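Local coordinates for protein Thf1 (PDB 5MJR), which associates with the FtsH protease complex involved in photosystem II repair in cyanobacteria and may take part in photosynthetic membrane biogenesis, at residues Ala30-Ile39 against Asp89-Ala100. Residues are numbered along the deposited sequence; the frame is centred on the assembly and turned at random.
Sequences AFYAAHTRPI and DRDRIFHALCVA
An alanine-lined, obliquely antiparallel helix pair joins the end of helix 24-34 to helix 90-100, with the ring of F31 as a knob in the hole formed by I93, A96, L97 and A100. The axes of the short helical segments approach to 8.2 Å at an angle of 144°, a closeness consistent with the small methyl groups where A30 meets A100 and where A34 CB lies 3.6 Å from A96 CB. With chi1 at 174°, which sets CG opposite the backbone N, the F31 ring is carried edge-on to the opposing backbone: CD1 comes within 3.6 Å of L97 N, while CE1 borders I93 O. I47 and L51 of helix 41-58 also pack against this ring. Beyond the helix end, H35 lays one ring face over I93, whose CG1 makes a CH-pi contact 3.6 Å from the ring centroid. Near the plane of the imidazole, a water binds H35 NE2 at 2.9 Å and donates to both P38 O and D89 OD2, linking the loop after helix 24-34 to D89. The other carboxylate oxygen, D89 OD1, accepts a salt-bridged hydrogen bond of 3.0 Å from R37 NH1 on its syn side, bent to 134° at the hydrogen. R92 lies with its guanidinium over a face of that of R37, the planes inclined to each other; D89 OD1, at a longer 3.7 Å from R92 NH1, is likely to offset the like charges. Replacing D89 by an alanine would probably leave the two neighbouring guanidinium groups without their shared counter-charge and the bridging water without one acceptor. The whole is a knob-into-hole helix pair of the all-helical Thf1 fold, with the R37-D89-R92 salt-bridge network beside the turn that follows helix 24-34.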
ATOM      1  N   ALA A  30     -16.759  11.336  -8.020  1.00 11.81           N
ATOM      2  CA  ALA A  30     -15.716  12.278  -7.675  1.00 10.82           C
ATOM      3  C   ALA A  30     -14.427  12.008  -8.481  1.00 10.76           C
ATOM      4  O   ALA A  30     -13.750  12.909  -8.954  1.00 12.25           O
ATOM      5  CB  ALA A  30     -15.490  12.348  -6.187  1.00 12.32           C
ATOM      6  N   PHE A  31     -14.110  10.729  -8.586  1.00  9.80           N
ATOM      7  CA  PHE A  31     -12.949  10.330  -9.359  1.00 10.05           C
ATOM      8  C   PHE A  31     -13.026  10.797 -10.805  1.00  9.15           C
ATOM      9  O   PHE A  31     -12.125  11.455 -11.348  1.00 10.12           O
ATOM     10  CB  PHE A  31     -12.738   8.833  -9.292  1.00  9.79           C
ATOM     11  CG  PHE A  31     -11.600   8.332 -10.204  1.00  9.78           C
ATOM     12  CD1 PHE A  31     -10.310   8.501  -9.858  1.00  9.77           C
ATOM     13  CD2 PHE A  31     -11.892   7.830 -11.461  1.00 11.25           C
ATOM     14  CE1 PHE A  31      -9.289   8.174 -10.688  1.00 10.66           C
ATOM     15  CE2 PHE A  31     -10.858   7.487 -12.304  1.00 12.02           C
ATOM     16  CZ  PHE A  31      -9.519   7.657 -11.899  1.00 10.73           C
ATOM     17  N   TYR A  32     -14.182  10.483 -11.450  1.00 10.49           N
ATOM     18  CA  TYR A  32     -14.360  10.836 -12.865  1.00 11.33           C
ATOM     19  C   TYR A  32     -14.595  12.284 -13.145  1.00 13.04           C
ATOM     20  O   TYR A  32     -14.353  12.723 -14.276  1.00 16.12           O
ATOM     21  CB  TYR A  32     -15.463   9.961 -13.447  1.00 12.64           C
ATOM     22  CG  TYR A  32     -15.013   8.490 -13.610  1.00 12.48           C
ATOM     23  CD1 TYR A  32     -14.013   8.132 -14.530  1.00 11.91           C
ATOM     24  CD2 TYR A  32     -15.593   7.472 -12.926  1.00 12.85           C
ATOM     25  CE1 TYR A  32     -13.556   6.844 -14.704  1.00 12.51           C
ATOM     26  CE2 TYR A  32     -15.143   6.105 -13.105  1.00 12.89           C
ATOM     27  CZ  TYR A  32     -14.175   5.827 -14.021  1.00 12.70           C
ATOM     28  OH  TYR A  32     -13.739   4.528 -14.152  1.00 16.43           O
ATOM     29  N   ALA A  33     -14.982  13.028 -12.112  1.00 11.85           N
ATOM     30  CA  ALA A  33     -15.067  14.522 -12.196  1.00 12.56           C
ATOM     31  C   ALA A  33     -13.621  15.128 -12.160  1.00 12.28           C
ATOM     32  O   ALA A  33     -13.397  16.170 -12.801  1.00 16.36           O
ATOM     33  CB  ALA A  33     -15.911  15.077 -11.092  1.00 15.96           C
ATOM     34  N   ALA A  34     -12.737  14.463 -11.381  1.00 11.79           N
ATOM     35  CA  ALA A  34     -11.361  14.970 -11.166  1.00 11.42           C
ATOM     36  C   ALA A  34     -10.401  14.539 -12.301  1.00 11.00           C
ATOM     37  O   ALA A  34      -9.458  15.210 -12.559  1.00 15.74           O
ATOM     38  CB  ALA A  34     -10.868  14.473  -9.810  1.00 13.87           C
ATOM     39  N   HIS A  35     -10.713  13.411 -12.961  1.00 11.21           N
ATOM     40  CA  HIS A  35      -9.944  12.953 -14.106  1.00 11.56           C
ATOM     41  C   HIS A  35     -10.933  12.576 -15.211  1.00 11.46           C
ATOM     42  O   HIS A  35     -11.524  11.497 -15.153  1.00 14.07           O
ATOM     43  CB  HIS A  35      -9.037  11.772 -13.766  1.00 11.49           C
ATOM     44  CG  HIS A  35      -8.179  11.365 -14.880  1.00 10.99           C
ATOM     45  ND1 HIS A  35      -7.069  12.067 -15.243  1.00 14.83           N
ATOM     46  CD2 HIS A  35      -8.279  10.296 -15.749  1.00 12.33           C
ATOM     47  CE1 HIS A  35      -6.508  11.457 -16.312  1.00 13.78           C
ATOM     48  NE2 HIS A  35      -7.200  10.399 -16.611  1.00 13.40           N
ATOM     49  N   THR A  36     -11.010  13.412 -16.237  1.00 11.37           N
ATOM     50  CA  THR A  36     -11.998  13.284 -17.247  1.00 12.40           C
ATOM     51  C   THR A  36     -11.473  12.630 -18.523  1.00 14.53           C
ATOM     52  O   THR A  36     -12.269  12.304 -19.438  1.00 17.08           O
ATOM     53  CB  THR A  36     -12.604  14.659 -17.598  1.00 12.56           C
ATOM     54  OG1 THR A  36     -11.633  15.468 -18.236  1.00 14.54           O
ATOM     55  CG2 THR A  36     -13.170  15.375 -16.423  1.00 13.51           C
ATOM     56  N   ARG A  37     -10.173  12.456 -18.595  1.00 14.09           N
ATOM     57  CA  ARG A  37      -9.545  11.888 -19.806  1.00 12.87           C
ATOM     58  C   ARG A  37      -9.807  10.427 -19.842  1.00 12.57           C
ATOM     59  O   ARG A  37      -9.918   9.723 -18.834  1.00 14.73           O
ATOM     60  CB  ARG A  37      -8.029  12.193 -19.830  1.00 15.01           C
ATOM     61  CG  ARG A  37      -7.756  13.673 -19.817  1.00 23.80           C
ATOM     62  CD  ARG A  37      -6.269  13.848 -19.887  1.00 33.28           C
ATOM     63  NE  ARG A  37      -5.996  15.276 -19.888  1.00 61.03           N
ATOM     64  CZ  ARG A  37      -4.798  15.769 -20.139  1.00 53.48           C
ATOM     65  NH1 ARG A  37      -3.783  14.952 -20.373  1.00 66.71           N
ATOM     66  NH2 ARG A  37      -4.626  17.089 -20.106  1.00 73.38           N
ATOM     67  N   PRO A  38      -9.869   9.865 -21.054  1.00 15.75           N
ATOM     68  CA  PRO A  38     -10.166   8.452 -21.173  1.00 15.94           C
ATOM     69  C   PRO A  38      -9.189   7.538 -20.464  1.00 12.38           C
ATOM     70  O   PRO A  38      -7.978   7.796 -20.529  1.00 14.03           O
ATOM     71  CB  PRO A  38     -10.114   8.251 -22.719  1.00 19.21           C
ATOM     72  CG  PRO A  38     -10.393   9.540 -23.278  1.00 21.34           C
ATOM     73  CD  PRO A  38      -9.809  10.523 -22.380  1.00 20.65           C
ATOM     74  N   ILE A  39      -9.722   6.498 -19.845  1.00 11.64           N
ATOM     75  CA  ILE A  39      -8.892   5.436 -19.234  1.00 10.87           C
ATOM     76  C   ILE A  39      -9.277   4.088 -19.863  1.00 12.60           C
ATOM     77  O   ILE A  39     -10.461   3.716 -19.892  1.00 12.90           O
ATOM     78  CB  ILE A  39      -9.138   5.311 -17.704  1.00 11.07           C
ATOM     79  CG1 ILE A  39      -8.836   6.659 -17.020  1.00 12.28           C
ATOM     80  CG2 ILE A  39      -8.307   4.171 -17.110  1.00 12.84           C
ATOM     81  CD1 ILE A  39      -9.286   6.682 -15.576  1.00 14.84           C
ATOM     82  N   ASP A  89      -0.667  10.654 -17.911  1.00 12.98           N
ATOM     83  CA  ASP A  89      -1.857  10.792 -17.117  1.00 13.19           C
ATOM     84  C   ASP A  89      -1.784  10.093 -15.757  1.00 12.90           C
ATOM     85  O   ASP A  89      -2.698  10.277 -14.966  1.00 12.57           O
ATOM     86  CB  ASP A  89      -3.118  10.291 -17.858  1.00 13.41           C
ATOM     87  CG  ASP A  89      -3.542  11.188 -19.042  1.00 15.45           C
ATOM     88  OD1 ASP A  89      -2.973  12.289 -19.255  1.00 18.40           O
ATOM     89  OD2 ASP A  89      -4.536  10.779 -19.631  1.00 17.08           O
ATOM     90  N   ARG A  90      -0.716   9.297 -15.515  1.00 13.77           N
ATOM     91  CA  ARG A  90      -0.714   8.485 -14.323  1.00 13.83           C
ATOM     92  C   ARG A  90      -0.740   9.288 -12.994  1.00 14.06           C
ATOM     93  O   ARG A  90      -1.533   8.985 -12.095  1.00 12.40           O
ATOM     94  CB  ARG A  90       0.489   7.575 -14.444  1.00 16.11           C
ATOM     95  CG  ARG A  90       0.628   6.669 -13.317  1.00 18.05           C
ATOM     96  CD  ARG A  90       1.615   5.576 -13.679  1.00 20.12           C
ATOM     97  NE  ARG A  90       2.834   6.119 -14.207  1.00 22.29           N
ATOM     98  CZ  ARG A  90       3.615   5.562 -15.119  1.00 20.46           C
ATOM     99  NH1 ARG A  90       3.371   4.299 -15.570  1.00 21.20           N
ATOM    100  NH2 ARG A  90       4.655   6.279 -15.608  1.00 23.01           N
ATOM    101  N   ASP A  91      -0.002  10.380 -12.965  1.00 13.01           N
ATOM    102  CA  ASP A  91      -0.036  11.219 -11.749  1.00 15.08           C
ATOM    103  C   ASP A  91      -1.397  11.927 -11.527  1.00 12.10           C
ATOM    104  O   ASP A  91      -1.894  12.030 -10.393  1.00 13.64           O
ATOM    105  CB  ASP A  91       1.057  12.277 -11.731  1.00 20.19           C
ATOM    106  CG  ASP A  91       2.507  11.642 -11.664  1.00 37.65           C
ATOM    107  OD1 ASP A  91       2.653  10.410 -11.306  1.00 31.67           O
ATOM    108  OD2 ASP A  91       3.533  12.317 -12.000  1.00 39.70           O
ATOM    109  N   ARG A  92      -2.041  12.344 -12.614  1.00 12.85           N
ATOM    110  CA  ARG A  92      -3.350  12.933 -12.494  1.00 11.94           C
ATOM    111  C   ARG A  92      -4.353  11.911 -12.031  1.00 11.15           C
ATOM    112  O   ARG A  92      -5.270  12.219 -11.247  1.00 10.78           O
ATOM    113  CB  ARG A  92      -3.861  13.435 -13.919  1.00 16.25           C
ATOM    114  CG  ARG A  92      -3.200  14.686 -14.327  1.00 22.79           C
ATOM    115  CD  ARG A  92      -3.509  14.942 -15.810  1.00 28.80           C
ATOM    116  NE  ARG A  92      -3.091  16.240 -16.333  1.00 39.20           N
ATOM    117  CZ  ARG A  92      -2.203  16.461 -17.301  1.00 63.84           C
ATOM    118  NH1 ARG A  92      -1.530  15.459 -17.915  1.00 69.46           N
ATOM    119  NH2 ARG A  92      -1.958  17.729 -17.670  1.00 82.41           N
ATOM    120  N   ILE A  93      -4.238  10.685 -12.460  1.00  9.42           N
ATOM    121  CA  ILE A  93      -5.111   9.630 -12.002  1.00  8.31           C
ATOM    122  C   ILE A  93      -4.927   9.363 -10.462  1.00  8.40           C
ATOM    123  O   ILE A  93      -5.902   9.185  -9.750  1.00  8.77           O
ATOM    124  CB  ILE A  93      -4.916   8.299 -12.799  1.00  8.48           C
ATOM    125  CG1 ILE A  93      -5.429   8.526 -14.251  1.00 10.48           C
ATOM    126  CG2 ILE A  93      -5.555   7.127 -12.141  1.00 10.35           C
ATOM    127  CD1 ILE A  93      -5.098   7.450 -15.206  1.00 11.86           C
ATOM    128  N   PHE A  94      -3.644   9.318 -10.019  1.00  8.42           N
ATOM    129  CA  PHE A  94      -3.405   9.138  -8.590  1.00  8.50           C
ATOM    130  C   PHE A  94      -4.023  10.283  -7.737  1.00  8.32           C
ATOM    131  O   PHE A  94      -4.647  10.037  -6.718  1.00  9.16           O
ATOM    132  CB  PHE A  94      -1.944   8.999  -8.315  1.00  9.91           C
ATOM    133  CG  PHE A  94      -1.658   8.682  -6.874  1.00 10.05           C
ATOM    134  CD1 PHE A  94      -1.881   7.401  -6.428  1.00 11.70           C
ATOM    135  CD2 PHE A  94      -1.180   9.661  -6.009  1.00 10.06           C
ATOM    136  CE1 PHE A  94      -1.670   7.055  -5.058  1.00 13.01           C
ATOM    137  CE2 PHE A  94      -0.940   9.359  -4.670  1.00 11.83           C
ATOM    138  CZ  PHE A  94      -1.222   8.028  -4.230  1.00 12.21           C
ATOM    139  N   HIS A  95      -3.872  11.499  -8.255  1.00  8.77           N
ATOM    140  CA  HIS A  95      -4.425  12.658  -7.578  1.00  9.08           C
ATOM    141  C   HIS A  95      -5.934  12.463  -7.424  1.00  8.70           C
ATOM    142  O   HIS A  95      -6.528  12.656  -6.363  1.00 10.44           O
ATOM    143  CB  HIS A  95      -4.027  13.918  -8.324  1.00 11.07           C
ATOM    144  CG  HIS A  95      -4.698  15.166  -7.745  1.00 20.70           C
ATOM    145  ND1 HIS A  95      -6.031  15.495  -8.074  1.00 28.13           N
ATOM    146  CD2 HIS A  95      -4.198  16.199  -7.018  1.00 31.90           C
ATOM    147  CE1 HIS A  95      -6.372  16.635  -7.501  1.00 24.12           C
ATOM    148  NE2 HIS A  95      -5.295  17.012  -6.774  1.00 24.35           N
ATOM    149  N   ALA A  96      -6.572  12.139  -8.553  1.00  8.67           N
ATOM    150  CA  ALA A  96      -8.018  11.957  -8.585  1.00  9.10           C
ATOM    151  C   ALA A  96      -8.511  10.857  -7.656  1.00  8.82           C
ATOM    152  O   ALA A  96      -9.542  10.971  -6.948  1.00  9.82           O
ATOM    153  CB  ALA A  96      -8.501  11.768 -10.008  1.00 10.04           C
ATOM    154  N   LEU A  97      -7.765   9.755  -7.644  1.00  9.16           N
ATOM    155  CA  LEU A  97      -8.089   8.618  -6.795  1.00 10.40           C
ATOM    156  C   LEU A  97      -8.045   9.090  -5.321  1.00  8.88           C
ATOM    157  O   LEU A  97      -8.975   8.814  -4.565  1.00  9.26           O
ATOM    158  CB  LEU A  97      -7.039   7.510  -7.026  1.00 12.82           C
ATOM    159  CG  LEU A  97      -7.329   6.226  -6.176  1.00 17.77           C
ATOM    160  CD1 LEU A  97      -7.383   4.980  -7.043  1.00 21.34           C
ATOM    161  CD2 LEU A  97      -6.128   6.053  -5.379  1.00 28.86           C
ATOM    162  N   CYS A  98      -7.027   9.821  -4.938  1.00  8.75           N
ATOM    163  CA  CYS A  98      -6.942  10.207  -3.528  1.00  8.83           C
ATOM    164  C   CYS A  98      -8.013  11.198  -3.123  1.00  9.58           C
ATOM    165  O   CYS A  98      -8.684  11.045  -2.081  1.00 10.20           O
ATOM    166  CB  CYS A  98      -5.547  10.768  -3.225  1.00  9.78           C
ATOM    167  SG  CYS A  98      -4.258   9.513  -3.256  1.00 11.41           S
ATOM    168  N   VAL A  99      -8.222  12.235  -3.961  1.00  8.86           N
ATOM    169  CA  VAL A  99      -9.233  13.222  -3.591  1.00 10.43           C
ATOM    170  C   VAL A  99     -10.614  12.601  -3.574  1.00 10.09           C
ATOM    171  O   VAL A  99     -11.444  12.968  -2.705  1.00 11.37           O
ATOM    172  CB  VAL A  99      -9.140  14.521  -4.397  1.00 12.87           C
ATOM    173  CG1 VAL A  99      -7.820  15.194  -4.289  1.00 14.63           C
ATOM    174  CG2 VAL A  99      -9.486  14.373  -5.781  1.00 18.53           C
ATOM    175  N   ALA A 100     -10.892  11.646  -4.466  1.00  9.79           N
ATOM    176  CA  ALA A 100     -12.181  10.959  -4.454  1.00  9.66           C
ATOM    177  C   ALA A 100     -12.443  10.187  -3.145  1.00 10.11           C
ATOM    178  O   ALA A 100     -13.600   9.974  -2.756  1.00 12.91           O
ATOM    179  CB  ALA A 100     -12.264  10.023  -5.619  1.00 11.12           C
TER
HETATM  180  O   HOH W   1      -6.278  14.867 -11.197  1.00 27.23           O
HETATM  181  O   HOH W   2      -6.038   8.753 -18.742  1.00 13.36           O
HETATM  182  O   HOH W   3      -1.753  17.551 -20.667  1.00 52.49           O